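Local coordinates for putative uncharacterized protein (Aquifex aeolicus, PDB 3ME7) that probably binds copper and takes part in thiol-disulfide electron transfer, as a thioredoxin-fold member of the SCO1/2 family carrying a redox-active disulfide, at residues Ile68-Asp76 with Leu106-Phe117. Residues are numbered along the deposited sequence; the frame is centred on the assembly and turned at random. Where two conformers were deposited one is given.
Sequences ITFTFDPKD and LFKLLDAIDFRF
One face of the Phe70 ring is taken by Leu109: its CD2 stands 3.7 Å from the ring centroid and only 13° off the normal, a CH-pi contact. At the edge of the same ring, in its plane, Leu110 CD2 lies 3.7 Å from Phe70 CE2; Leu106 CD1 also approaches CE2, and Ile113 CD1 approaches CZ. The Phe72 ring receives Phe115 CE1 over the centre of one face; the rings meet obliquely, planes at 53°. Phe72 CD1 in turn lies over a face of Phe117, 3.5 Å above its plane and displaced toward the rim. Leu110 CD1 lies 4.0 Å from Phe72 CB and, within its own segment, also meets the Phe117 edge in plane; with CG anti to the carbonyl carbon (chi1 -60°), both Leu110 methyls are carried toward Phe70 and Phe72. Leu106 CD2 touches Phe72 O at 3.5 Å and also Pro74 CB at 4.0 Å. No hydrogen bond crosses the interface. Beside it, Thr71 OG1 accepts from Asp73 N in an ST turn and donates to Asp76 OD2 at 2.6 Å. A Schellman motif with Asp114 as C-prime ends the helix and leads into Phe115. Strand 66-71 and helix 103-112 pack here as sheet and helix of a thioredoxin fold, and the cluster Phe72-Phe115-Phe117 adjoins His126, a predicted copper ligand whose ring meets that of Phe72.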
loop_
_atom_site.group_PDB
_atom_site.type_symbol
_atom_site.label_atom_id
_atom_site.label_comp_id
_atom_site.label_asym_id
_atom_site.label_seq_id
_atom_site.Cartn_x
_atom_site.Cartn_y
_atom_site.Cartn_z
ATOM N N ILE A 68 2.113 -3.891 0.954
ATOM C CA ILE A 68 1.949 -3.211 2.241
ATOM C C ILE A 68 0.571 -2.611 2.359
ATOM O O ILE A 68 0.268 -1.566 1.750
ATOM C CB ILE A 68 3.023 -2.119 2.475
ATOM C CG1 ILE A 68 4.449 -2.679 2.279
ATOM C CG2 ILE A 68 2.826 -1.435 3.853
ATOM C CD1 ILE A 68 4.909 -3.789 3.246
ATOM N N THR A 69 -0.280 -3.296 3.115
ATOM C CA THR A 69 -1.556 -2.707 3.513
ATOM C C THR A 69 -1.272 -1.833 4.718
ATOM O O THR A 69 -0.656 -2.281 5.692
ATOM C CB THR A 69 -2.578 -3.800 3.873
ATOM O OG1 THR A 69 -2.926 -4.534 2.691
ATOM C CG2 THR A 69 -3.857 -3.198 4.456
ATOM N N PHE A 70 -1.662 -0.569 4.665
ATOM C CA PHE A 70 -1.434 0.280 5.831
ATOM C C PHE A 70 -2.683 1.019 6.246
ATOM O O PHE A 70 -3.506 1.393 5.403
ATOM C CB PHE A 70 -0.265 1.242 5.628
ATOM C CG PHE A 70 -0.586 2.422 4.791
ATOM C CD1 PHE A 70 -0.432 2.364 3.427
ATOM C CD2 PHE A 70 -0.992 3.619 5.376
ATOM C CE1 PHE A 70 -0.703 3.465 2.630
ATOM C CE2 PHE A 70 -1.275 4.723 4.594
ATOM C CZ PHE A 70 -1.129 4.650 3.212
ATOM N N THR A 71 -2.842 1.191 7.549
ATOM C CA THR A 71 -3.978 1.965 8.043
ATOM C C THR A 71 -3.710 3.469 8.153
ATOM O O THR A 71 -2.674 3.904 8.637
ATOM C CB THR A 71 -4.549 1.423 9.366
ATOM O OG1 THR A 71 -5.583 2.330 9.797
ATOM C CG2 THR A 71 -3.461 1.362 10.439
ATOM N N PHE A 72 -4.661 4.250 7.659
ATOM C CA PHE A 72 -4.588 5.711 7.781
ATOM C C PHE A 72 -5.381 6.292 8.931
ATOM O O PHE A 72 -5.420 7.528 9.100
ATOM C CB PHE A 72 -4.915 6.418 6.468
ATOM C CG PHE A 72 -6.307 6.180 5.961
ATOM C CD1 PHE A 72 -7.392 6.915 6.456
ATOM C CD2 PHE A 72 -6.520 5.261 4.940
ATOM C CE1 PHE A 72 -8.711 6.709 5.933
ATOM C CE2 PHE A 72 -7.797 5.045 4.419
ATOM C CZ PHE A 72 -8.884 5.746 4.909
ATOM N N ASP A 73 -5.983 5.417 9.732
ATOM C CA ASP A 73 -6.674 5.864 10.928
ATOM C C ASP A 73 -5.675 5.923 12.073
ATOM O O ASP A 73 -5.231 4.884 12.539
ATOM C CB ASP A 73 -7.823 4.921 11.260
ATOM C CG ASP A 73 -8.683 5.422 12.410
ATOM O OD1 ASP A 73 -8.251 6.343 13.134
ATOM O OD2 ASP A 73 -9.795 4.884 12.587
ATOM N N PRO A 74 -5.329 7.144 12.545
ATOM C CA PRO A 74 -4.296 7.226 13.584
ATOM C C PRO A 74 -4.698 6.660 14.936
ATOM O O PRO A 74 -3.841 6.549 15.813
ATOM C CB PRO A 74 -3.995 8.726 13.690
ATOM C CG PRO A 74 -5.158 9.384 13.157
ATOM C CD PRO A 74 -5.826 8.476 12.161
ATOM N N LYS A 75 -5.962 6.277 15.093
ATOM C CA LYS A 75 -6.432 5.631 16.312
ATOM C C LYS A 75 -6.197 4.114 16.282
ATOM O O LYS A 75 -6.297 3.441 17.312
ATOM C CB LYS A 75 -7.917 5.954 16.563
ATOM C CG LYS A 75 -8.185 7.450 16.789
ATOM C CD LYS A 75 -9.552 7.726 17.418
ATOM C CE LYS A 75 -9.672 7.161 18.839
ATOM N NZ LYS A 75 -8.819 7.902 19.819
ATOM N N ASP A 76 -5.843 3.583 15.107
ATOM C CA ASP A 76 -5.627 2.147 14.973
ATOM C C ASP A 76 -4.347 1.731 15.711
ATOM O O ASP A 76 -3.305 2.396 15.605
ATOM C CB ASP A 76 -5.561 1.729 13.490
ATOM C CG ASP A 76 -6.930 1.450 12.880
ATOM O OD1 ASP A 76 -7.949 1.432 13.603
ATOM O OD2 ASP A 76 -6.992 1.229 11.653
ATOM N N LEU A 106 2.619 9.100 9.514
ATOM C CA LEU A 106 1.364 8.992 8.784
ATOM C C LEU A 106 1.170 10.135 7.813
ATOM O O LEU A 106 0.880 9.880 6.624
ATOM C CB LEU A 106 0.180 8.881 9.745
ATOM C CG LEU A 106 -1.172 8.765 9.022
ATOM C CD1 LEU A 106 -1.222 7.581 8.059
ATOM C CD2 LEU A 106 -2.250 8.672 10.063
ATOM N N PHE A 107 1.307 11.380 8.290
ATOM C CA PHE A 107 1.193 12.637 7.471
ATOM C C PHE A 107 2.050 12.576 6.258
ATOM O O PHE A 107 1.658 12.928 5.143
ATOM C CB PHE A 107 1.687 13.887 8.258
ATOM C CG PHE A 107 2.146 15.065 7.365
ATOM C CD1 PHE A 107 1.238 15.739 6.554
ATOM C CD2 PHE A 107 3.468 15.505 7.363
ATOM C CE1 PHE A 107 1.625 16.818 5.741
ATOM C CE2 PHE A 107 3.877 16.591 6.543
ATOM C CZ PHE A 107 2.939 17.258 5.710
ATOM N N LYS A 108 3.313 12.201 6.526
ATOM C CA LYS A 108 4.380 12.181 5.511
ATOM C C LYS A 108 4.033 11.189 4.412
ATOM O O LYS A 108 4.187 11.478 3.223
ATOM C CB LYS A 108 5.747 11.811 6.111
ATOM C CG LYS A 108 6.536 12.979 6.694
ATOM C CD LYS A 108 7.630 12.490 7.635
ATOM C CE LYS A 108 8.848 11.933 6.917
ATOM N NZ LYS A 108 9.982 11.716 7.882
ATOM N N LEU A 109 3.540 10.031 4.817
ATOM C CA LEU A 109 3.180 9.001 3.870
ATOM C C LEU A 109 1.986 9.437 3.016
ATOM O O LEU A 109 2.040 9.365 1.781
ATOM C CB LEU A 109 2.877 7.701 4.622
ATOM C CG LEU A 109 2.469 6.477 3.803
ATOM C CD1 LEU A 109 3.427 6.244 2.665
ATOM C CD2 LEU A 109 2.369 5.267 4.729
ATOM N N LEU A 110 0.920 9.913 3.655
ATOM C CA LEU A 110 -0.282 10.359 2.922
ATOM C C LEU A 110 0.006 11.584 2.052
ATOM O O LEU A 110 -0.516 11.706 0.936
ATOM C CB LEU A 110 -1.419 10.657 3.907
ATOM C CG LEU A 110 -1.856 9.458 4.754
ATOM C CD1 LEU A 110 -3.033 9.899 5.655
ATOM C CD2 LEU A 110 -2.225 8.201 3.922
ATOM N N ASP A 111 0.828 12.495 2.565
ATOM C CA ASP A 111 1.223 13.663 1.792
ATOM C C ASP A 111 1.943 13.250 0.507
ATOM O O ASP A 111 1.667 13.798 -0.567
ATOM C CB ASP A 111 2.095 14.602 2.627
ATOM C CG ASP A 111 2.425 15.871 1.888
ATOM O OD1 ASP A 111 1.487 16.639 1.600
ATOM O OD2 ASP A 111 3.599 16.091 1.585
ATOM N N ALA A 112 2.836 12.267 0.616
ATOM C CA ALA A 112 3.611 11.855 -0.552
ATOM C C ALA A 112 2.697 11.307 -1.652
ATOM O O ALA A 112 2.942 11.555 -2.841
ATOM C CB ALA A 112 4.660 10.827 -0.163
ATOM N N ILE A 113 1.649 10.586 -1.259
ATOM C CA ILE A 113 0.771 9.932 -2.232
ATOM C C ILE A 113 -0.500 10.718 -2.538
ATOM O O ILE A 113 -1.454 10.175 -3.113
ATOM C CB ILE A 113 0.448 8.442 -1.839
ATOM C CG1 ILE A 113 -0.303 8.368 -0.495
ATOM C CG2 ILE A 113 1.726 7.581 -1.823
ATOM C CD1 ILE A 113 -0.967 6.992 -0.235
ATOM N N ASP A 114 -0.525 11.984 -2.109
ATOM C CA ASP A 114 -1.646 12.910 -2.369
ATOM C C ASP A 114 -2.982 12.349 -1.897
ATOM O O ASP A 114 -4.016 12.492 -2.567
ATOM C CB ASP A 114 -1.751 13.274 -3.850
ATOM C CG ASP A 114 -0.540 14.034 -4.359
ATOM O OD1 ASP A 114 0.119 14.733 -3.562
ATOM O OD2 ASP A 114 -0.255 13.915 -5.571
ATOM N N PHE A 115 -2.950 11.725 -0.734
ATOM C CA PHE A 115 -4.117 11.063 -0.177
ATOM C C PHE A 115 -4.685 11.933 0.943
ATOM O O PHE A 115 -3.945 12.333 1.843
ATOM C CB PHE A 115 -3.674 9.699 0.360
ATOM C CG PHE A 115 -4.800 8.825 0.842
ATOM C CD1 PHE A 115 -5.352 9.001 2.107
ATOM C CD2 PHE A 115 -5.302 7.807 0.034
ATOM C CE1 PHE A 115 -6.391 8.163 2.564
ATOM C CE2 PHE A 115 -6.349 6.986 0.466
ATOM C CZ PHE A 115 -6.871 7.142 1.729
ATOM N N ARG A 116 -5.980 12.241 0.890
ATOM C CA ARG A 116 -6.616 12.954 1.996
ATOM C C ARG A 116 -7.960 12.329 2.332
ATOM O O ARG A 116 -8.703 11.859 1.443
ATOM C CB ARG A 116 -6.710 14.467 1.770
ATOM C CG ARG A 116 -7.740 14.939 0.762
ATOM C CD ARG A 116 -7.667 16.463 0.548
ATOM N NE ARG A 116 -6.447 16.842 -0.171
ATOM C CZ ARG A 116 -6.249 16.684 -1.481
ATOM N NH1 ARG A 116 -5.087 17.048 -2.025
ATOM N NH2 ARG A 116 -7.187 16.146 -2.247
ATOM N N PHE A 117 -8.253 12.312 3.623
ATOM C CA PHE A 117 -9.515 11.769 4.092
ATOM C C PHE A 117 -10.229 12.795 4.943
ATOM O O PHE A 117 -9.627 13.789 5.361
ATOM C CB PHE A 117 -9.312 10.425 4.810
ATOM C CG PHE A 117 -8.481 10.488 6.074
ATOM C CD1 PHE A 117 -7.095 10.396 6.024
ATOM C CD2 PHE A 117 -9.090 10.589 7.319
ATOM C CE1 PHE A 117 -6.331 10.414 7.199
ATOM C CE2 PHE A 117 -8.334 10.608 8.494
ATOM C CZ PHE A 117 -6.952 10.529 8.431
#